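Local coordinates for carboxylesterase (Est-2) (Archaeoglobus fulgidus, PDB 5FRD), which probably hydrolyses carboxylic esters as a thermophilic alpha/beta hydrolase, and binds coenzyme A close to its active site, at residues Ala93-Lys97 with Leu111-Ala116; Ser73-Lys77 with Asn102-Cys106; Tyr26-Ser30 with Gly87-Gly91. One frame throughout, in Å; residues are numbered along the deposited sequence.

Interaction 1 (Ala93-Lys97 with Leu111-Ala116); sequences AVAQK and LVGTGA
Ala93 and Thr114 lie 7.0 Å apart, CA to CA, and Ala95 and Leu111 7.8 Å, where helix 90-101 passes the end of strand 106-112 and the loop that follows it. Gln96 does most of the work. Its CG sits beside the backbone N (chi1 -70°) and the chain runs extended beyond it, which carries the amide out to the loop. There NE2 gives a nearly straight hydrogen bond to Gly115 O, 3.1 Å long with 171° at the hydrogen. The acceptor lies in the amide plane of Gln96, yet NE2 stands above the carbonyl plane of Gly115, 52° out of it. NE2 also bonds Gly92 O within the helix, and OE1 is engaged by Tyr181 OH, so three partners fix the rotation of this buried amide. Nearer the helix backbone, the Leu111 side chain crosses that of Gln96 at about a right angle, with CD2 4.2 Å from Gln96 CG and 4.5 Å from Ala95 CB. Thr114 brings OG1 to 3.6 Å from Ala93 N, but its hydrogen bond goes to Ser89 O. Phe211 of helix 205-214 packs on Gln96, Leu111 and Thr114 alike. Gly115 and Ala116 touch the bound coenzyme A, and the whole is the return half of a beta-alpha-beta crossover in an alpha/beta hydrolase, with the helix laid against the strand leading to the coenzyme A pocket.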
loop_
_atom_site.group_PDB
_atom_site.type_symbol
_atom_site.label_atom_id
_atom_site.label_comp_id
_atom_site.label_asym_id
_atom_site.label_seq_id
_atom_site.Cartn_x
_atom_site.Cartn_y
_atom_site.Cartn_z
ATOM N N ALA A 93 2.853 4.266 -3.649
ATOM C CA ALA A 93 3.985 4.843 -4.418
ATOM C C ALA A 93 4.702 3.726 -5.163
ATOM O O ALA A 93 5.030 3.841 -6.357
ATOM C CB ALA A 93 4.928 5.611 -3.526
ATOM N N VAL A 94 4.956 2.627 -4.472
ATOM C CA VAL A 94 5.560 1.434 -5.077
ATOM C C VAL A 94 4.678 0.941 -6.213
ATOM O O VAL A 94 5.191 0.650 -7.300
ATOM C CB VAL A 94 5.810 0.336 -4.023
ATOM C CG1 VAL A 94 6.264 -0.958 -4.687
ATOM C CG2 VAL A 94 6.828 0.806 -3.004
ATOM N N ALA A 95 3.357 0.883 -6.019
ATOM C CA ALA A 95 2.448 0.477 -7.077
ATOM C C ALA A 95 2.529 1.369 -8.312
ATOM O O ALA A 95 2.486 0.855 -9.432
ATOM C CB ALA A 95 1.012 0.432 -6.556
ATOM N N GLN A 96 2.600 2.682 -8.117
ATOM C CA GLN A 96 2.692 3.595 -9.240
ATOM C C GLN A 96 3.997 3.355 -10.005
ATOM O O GLN A 96 3.951 3.266 -11.248
ATOM C CB GLN A 96 2.626 5.039 -8.761
ATOM C CG GLN A 96 1.264 5.436 -8.241
ATOM C CD GLN A 96 1.305 6.765 -7.547
ATOM O OE1 GLN A 96 1.356 7.805 -8.197
ATOM N NE2 GLN A 96 1.336 6.757 -6.221
ATOM N N LYS A 97 5.128 3.225 -9.310
ATOM C CA LYS A 97 6.400 2.952 -9.970
ATOM C C LYS A 97 6.400 1.588 -10.644
ATOM O O LYS A 97 6.973 1.426 -11.749
ATOM C CB LYS A 97 7.581 3.126 -9.035
ATOM C CG LYS A 97 7.791 4.545 -8.551
ATOM C CD LYS A 97 8.249 5.525 -9.623
ATOM C CE LYS A 97 9.074 6.653 -9.028
ATOM N NZ LYS A 97 9.934 7.262 -10.076
ATOM N N LEU A 111 -5.347 2.281 -5.487
ATOM C CA LEU A 111 -4.518 3.235 -4.786
ATOM C C LEU A 111 -5.258 3.601 -3.510
ATOM O O LEU A 111 -6.329 4.213 -3.558
ATOM C CB LEU A 111 -4.280 4.467 -5.644
ATOM C CG LEU A 111 -3.566 4.174 -6.959
ATOM C CD1 LEU A 111 -3.530 5.449 -7.789
ATOM C CD2 LEU A 111 -2.157 3.621 -6.727
ATOM N N VAL A 112 -4.710 3.203 -2.381
ATOM C CA VAL A 112 -5.353 3.319 -1.087
ATOM C C VAL A 112 -4.520 4.229 -0.195
ATOM O O VAL A 112 -3.351 3.948 0.070
ATOM C CB VAL A 112 -5.476 1.942 -0.390
ATOM C CG1 VAL A 112 -6.301 2.095 0.875
ATOM C CG2 VAL A 112 -6.088 0.882 -1.316
ATOM N N GLY A 113 -5.109 5.317 0.317
ATOM C CA GLY A 113 -4.391 6.161 1.257
ATOM C C GLY A 113 -2.983 6.498 0.767
ATOM O O GLY A 113 -1.972 6.221 1.443
ATOM N N THR A 114 -2.885 7.069 -0.427
ATOM C CA THR A 114 -1.607 7.337 -1.031
ATOM C C THR A 114 -1.644 8.644 -1.789
ATOM O O THR A 114 -2.511 9.471 -1.537
ATOM C CB THR A 114 -1.171 6.091 -1.851
ATOM O OG1 THR A 114 0.192 6.230 -2.287
ATOM C CG2 THR A 114 -2.050 5.844 -3.033
ATOM N N GLY A 115 -0.661 8.890 -2.644
ATOM C CA GLY A 115 -0.560 10.178 -3.311
ATOM C C GLY A 115 0.492 10.142 -4.388
ATOM O O GLY A 115 1.356 9.245 -4.437
ATOM N N ALA A 116 0.432 11.134 -5.255
ATOM C CA ALA A 116 1.461 11.351 -6.282
ATOM C C ALA A 116 2.734 11.984 -5.750
ATOM O O ALA A 116 3.763 11.972 -6.406
ATOM C CB ALA A 116 0.886 12.208 -7.396
#

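Interaction 2 (Ser73-Lys77 with Asn102-Cys106); sequences SESLK and NPEIC
Ile105 pushes its side chain against Ser73, Leu76 and Lys77 of helix 65-79, joining that helix to the short 3-10 turn between helix 90-101 and strand 106-112 of the alpha/beta hydrolase fold. The apolar part comes first. With CG1 between the backbone N and the carbonyl carbon (chi1 72°), Ile105 spreads both branches over the helix: CD1 reaches Ser73 CB at 3.9 Å, and CG2 lies 4.0 Å from Lys77 CE. The lysine chain is extended and crosses the isoleucine at about a right angle. Leu76 comes in obliquely, its CD2 4.1 Å from Ile105 CB, and Val85 of strand 83-88 touches Leu76 further in. Leu98 of helix 90-101 backs both Ser73 and Ile105.

The polar groups lie beside this. Ser73 OG bonds back along its own helix to Tyr70 O and Ala69 O, and in the conformer described Lys77 NZ has a long salt bridge to Glu74 OE2. That ammonium also sits 3.4 Å from Asn102 ND2, two donors side by side. Asn102 turns this nitrogen to a carboxylate instead: in the Glu104 conformer described, ND2 bonds Glu104 OE2 at 3.1 Å, meeting it on the syn side, with the oxygen lying in the plane of the asparagine amide.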
loop_
_atom_site.group_PDB
_atom_site.type_symbol
_atom_site.label_atom_id
_atom_site.label_comp_id
_atom_site.label_asym_id
_atom_site.label_seq_id
_atom_site.Cartn_x
_atom_site.Cartn_y
_atom_site.Cartn_z
ATOM N N SER A 73 7.628 -6.094 -8.360
ATOM C CA SER A 73 7.359 -6.610 -9.682
ATOM C C SER A 73 7.858 -8.046 -9.899
ATOM O O SER A 73 7.112 -8.882 -10.423
ATOM C CB SER A 73 7.894 -5.673 -10.741
ATOM O OG SER A 73 9.285 -5.511 -10.658
ATOM N N GLU A 74 9.077 -8.323 -9.458
ATOM C CA GLU A 74 9.604 -9.670 -9.557
ATOM C C GLU A 74 8.775 -10.647 -8.756
ATOM O O GLU A 74 8.501 -11.767 -9.169
ATOM C CB GLU A 74 11.068 -9.720 -9.096
ATOM C CG GLU A 74 12.021 -9.034 -10.052
ATOM C CD GLU A 74 12.106 -9.757 -11.387
ATOM O OE1 GLU A 74 12.397 -10.961 -11.397
ATOM O OE2 GLU A 74 11.822 -9.135 -12.420
ATOM N N SER A 75 8.329 -10.211 -7.577
ATOM C CA SER A 75 7.520 -11.078 -6.737
ATOM C C SER A 75 6.122 -11.341 -7.310
ATOM O O SER A 75 5.626 -12.440 -7.230
ATOM C CB SER A 75 7.388 -10.471 -5.330
ATOM O OG SER A 75 8.637 -10.333 -4.678
ATOM N N LEU A 76 5.518 -10.328 -7.914
ATOM C CA LEU A 76 4.266 -10.476 -8.591
ATOM C C LEU A 76 4.409 -11.474 -9.744
ATOM O O LEU A 76 3.646 -12.410 -9.866
ATOM C CB LEU A 76 3.766 -9.097 -9.057
ATOM C CG LEU A 76 2.376 -8.971 -9.618
ATOM C CD1 LEU A 76 1.946 -7.513 -9.653
ATOM C CD2 LEU A 76 2.209 -9.604 -10.998
ATOM N N LYS A 77 5.423 -11.261 -10.567
ATOM C CA LYS A 77 5.656 -12.158 -11.699
ATOM C C LYS A 77 5.788 -13.618 -11.257
ATOM O O LYS A 77 5.255 -14.514 -11.915
ATOM C CB LYS A 77 6.912 -11.735 -12.459
ATOM C CG LYS A 77 6.754 -10.479 -13.280
ATOM C CD LYS A 77 8.115 -9.999 -13.783
ATOM C CE LYS A 77 8.006 -8.704 -14.560
ATOM N NZ LYS A 77 9.342 -8.211 -14.996
ATOM N N ASN A 102 6.591 -1.652 -15.421
ATOM C CA ASN A 102 6.080 -2.938 -15.868
ATOM C C ASN A 102 4.561 -2.904 -16.052
ATOM O O ASN A 102 3.804 -3.625 -15.392
ATOM C CB ASN A 102 6.456 -4.049 -14.843
ATOM C CG ASN A 102 7.948 -4.280 -14.717
ATOM O OD1 ASN A 102 8.597 -3.838 -13.771
ATOM N ND2 ASN A 102 8.502 -4.969 -15.694
ATOM N N PRO A 103 4.061 -2.075 -16.986
ATOM C CA PRO A 103 2.608 -1.947 -17.150
ATOM C C PRO A 103 1.928 -3.230 -17.544
ATOM O O PRO A 103 0.780 -3.451 -17.199
ATOM C CB PRO A 103 2.464 -0.878 -18.239
ATOM C CG PRO A 103 3.786 -0.920 -18.959
ATOM C CD PRO A 103 4.809 -1.220 -17.929
ATOM N N GLU A 104 2.650 -4.117 -18.219
ATOM C CA GLU A 104 2.125 -5.362 -18.714
ATOM C C GLU A 104 1.629 -6.316 -17.622
ATOM O O GLU A 104 0.777 -7.156 -17.854
ATOM C CB GLU A 104 3.208 -6.042 -19.591
ATOM C CG GLU A 104 4.476 -6.539 -18.871
ATOM C CD GLU A 104 5.530 -5.466 -18.572
ATOM O OE1 GLU A 104 5.425 -4.309 -19.071
ATOM O OE2 GLU A 104 6.488 -5.806 -17.829
ATOM N N ILE A 105 2.202 -6.178 -16.419
ATOM C CA ILE A 105 1.834 -7.083 -15.322
ATOM C C ILE A 105 0.679 -6.552 -14.462
ATOM O O ILE A 105 0.245 -7.266 -13.587
ATOM C CB ILE A 105 3.030 -7.511 -14.425
ATOM C CG1 ILE A 105 3.535 -6.385 -13.550
ATOM C CG2 ILE A 105 4.165 -8.120 -15.282
ATOM C CD1 ILE A 105 4.726 -6.715 -12.672
ATOM N N CYS A 106 0.213 -5.336 -14.762
ATOM C CA CYS A 106 -0.874 -4.690 -14.023
ATOM C C CYS A 106 -2.174 -4.792 -14.772
ATOM O O CYS A 106 -2.327 -4.210 -15.871
ATOM C CB CYS A 106 -0.578 -3.240 -13.839
ATOM S SG CYS A 106 0.886 -2.963 -12.881
#

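Interaction 3 (Tyr26-Ser30 with Gly87-Gly91); sequences YIHSS and GHSLG
Ile27 and Gly87 pair as parallel strands, and His88 N bonds Ile27 O at 3.1 Å. Beyond this pair both chains leave the sheet, one into a loop and the other through the turn at Ser89 into helix 90-101. Ser89 has positive phi (56°), a strained backbone consistent with a nucleophile elbow, and Gly87, Ser89 and Gly91 fit its GxSxG pattern. The helix start comes in close: Gly91 CA is 3.2 Å from His28 O and makes a CA-H...O contact to Ile27 O. With Ile27 CG1 beside the backbone N (chi1 -47°), CG2 lies on the far side from that nitrogen and packs on Gly91 CA at 3.7 Å.

Ser29 has OG between its backbone N and carbonyl carbon (chi1 57°), which turns the hydroxyl to the His88 ring, 3.2 Å from ND1; its hydrogen bond is with Gln36 OE1. The imidazole of His88 carries Ser89 CB over the centre of one face, and NE2 bonds His228 O. Ser30 places OG 3.7 Å from Leu90 CB, with Leu90 CD2 close by, and both side chains meet Cys172. The CB of His28 points away from 87-91, but ND1 grips Ser29 O at 2.9 Å, the oxygen in the ring plane, and NE2 accepts a bond from Leu51 N, so both ring nitrogens are used and its rotation is set. Coenzyme A lies close to Ser89, and His228 and Asp200 complete a probable Ser-His-Asp triad. The contact thus combines tight glycine packing round the likely nucleophile with a His88 bond to the backbone of His228.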
loop_
_atom_site.group_PDB
_atom_site.type_symbol
_atom_site.label_atom_id
_atom_site.label_comp_id
_atom_site.label_asym_id
_atom_site.label_seq_id
_atom_site.Cartn_x
_atom_site.Cartn_y
_atom_site.Cartn_z
ATOM N N TYR A 26 -0.975 -7.271 -3.091
ATOM C CA TYR A 26 -1.067 -6.169 -2.152
ATOM C C TYR A 26 0.299 -5.728 -1.679
ATOM O O TYR A 26 1.135 -6.576 -1.347
ATOM C CB TYR A 26 -1.864 -6.575 -0.900
ATOM C CG TYR A 26 -3.219 -7.188 -1.116
ATOM C CD1 TYR A 26 -3.354 -8.538 -1.327
ATOM C CD2 TYR A 26 -4.389 -6.433 -1.055
ATOM C CE1 TYR A 26 -4.586 -9.141 -1.473
ATOM C CE2 TYR A 26 -5.626 -7.026 -1.248
ATOM C CZ TYR A 26 -5.726 -8.370 -1.461
ATOM O OH TYR A 26 -6.976 -8.958 -1.627
ATOM N N ILE A 27 0.480 -4.415 -1.548
ATOM C CA ILE A 27 1.738 -3.809 -1.128
ATOM C C ILE A 27 1.466 -2.856 0.060
ATOM O O ILE A 27 0.762 -1.847 -0.077
ATOM C CB ILE A 27 2.440 -3.015 -2.254
ATOM C CG1 ILE A 27 2.464 -3.846 -3.541
ATOM C CG2 ILE A 27 3.844 -2.668 -1.798
ATOM C CD1 ILE A 27 3.076 -3.135 -4.720
ATOM N N HIS A 28 2.037 -3.220 1.200
ATOM C CA HIS A 28 1.877 -2.522 2.477
ATOM C C HIS A 28 2.581 -1.180 2.554
ATOM O O HIS A 28 3.369 -0.804 1.683
ATOM C CB HIS A 28 2.357 -3.407 3.628
ATOM C CG HIS A 28 3.815 -3.710 3.594
ATOM N ND1 HIS A 28 4.778 -2.815 4.003
ATOM C CD2 HIS A 28 4.480 -4.815 3.179
ATOM C CE1 HIS A 28 5.973 -3.366 3.857
ATOM N NE2 HIS A 28 5.822 -4.562 3.319
ATOM N N SER A 29 2.330 -0.471 3.661
ATOM C CA SER A 29 2.861 0.846 3.938
ATOM C C SER A 29 4.102 0.848 4.818
ATOM O O SER A 29 4.627 -0.203 5.212
ATOM C CB SER A 29 1.717 1.691 4.553
ATOM O OG SER A 29 1.219 1.064 5.687
ATOM N N SER A 30 4.586 2.045 5.132
ATOM C CA SER A 30 5.794 2.207 5.937
ATOM C C SER A 30 5.668 1.596 7.329
ATOM O O SER A 30 4.638 1.727 8.002
ATOM C CB SER A 30 6.133 3.681 6.139
ATOM O OG SER A 30 6.458 4.343 4.932
ATOM N N GLY A 87 -2.038 -0.941 -3.467
ATOM C CA GLY A 87 -0.987 -0.323 -2.670
ATOM C C GLY A 87 -1.484 0.690 -1.683
ATOM O O GLY A 87 -2.266 1.555 -2.068
ATOM N N HIS A 88 -0.999 0.614 -0.459
ATOM C CA HIS A 88 -1.337 1.536 0.613
ATOM C C HIS A 88 -0.167 2.444 0.922
ATOM O O HIS A 88 0.905 1.968 1.277
ATOM C CB HIS A 88 -1.734 0.788 1.851
ATOM C CG HIS A 88 -2.092 1.676 2.990
ATOM N ND1 HIS A 88 -1.569 1.527 4.250
ATOM C CD2 HIS A 88 -2.928 2.728 3.052
ATOM C CE1 HIS A 88 -2.071 2.462 5.045
ATOM N NE2 HIS A 88 -2.913 3.192 4.349
ATOM N N SER A 89 -0.376 3.761 0.822
ATOM C CA SER A 89 0.594 4.790 1.239
ATOM C C SER A 89 1.961 4.624 0.548
ATOM O O SER A 89 1.973 4.726 -0.676
ATOM C CB SER A 89 0.640 4.873 2.764
ATOM O OG SER A 89 1.071 6.185 3.174
ATOM N N LEU A 90 3.073 4.366 1.245
ATOM C CA LEU A 90 4.308 3.946 0.566
ATOM C C LEU A 90 4.023 2.874 -0.488
ATOM O O LEU A 90 4.583 2.910 -1.600
ATOM C CB LEU A 90 5.317 3.373 1.562
ATOM C CG LEU A 90 6.529 2.599 1.009
ATOM C CD1 LEU A 90 7.434 3.539 0.255
ATOM C CD2 LEU A 90 7.280 1.881 2.124
ATOM N N GLY A 91 3.208 1.879 -0.145
ATOM C CA GLY A 91 2.906 0.798 -1.090
ATOM C C GLY A 91 2.189 1.281 -2.336
ATOM O O GLY A 91 2.265 0.657 -3.400
#

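Interactions 1 and 3 lie along neighbouring strands, 106-112 and 83-88, while interaction 2 lies further out, on helix 65-79. Interaction 3 sits near the centre of the chain and interaction 1 is about 7 Å away, centre to centre; the two touch, as Val112 N bonds Gly87 O, and both use helix 90-101. Interaction 2 is about 15 Å from interaction 1 and 16 Å from interaction 3, centre to centre, away from the coenzyme A site, with a buried apolar middle and partly exposed charged side chains. Chemistry follows place: backbone pairing and glycine packing at 26-30/87-91, a buried side-chain amide hydrogen bond at 93-97/111-116, and aliphatic packing at 73-77/102-106.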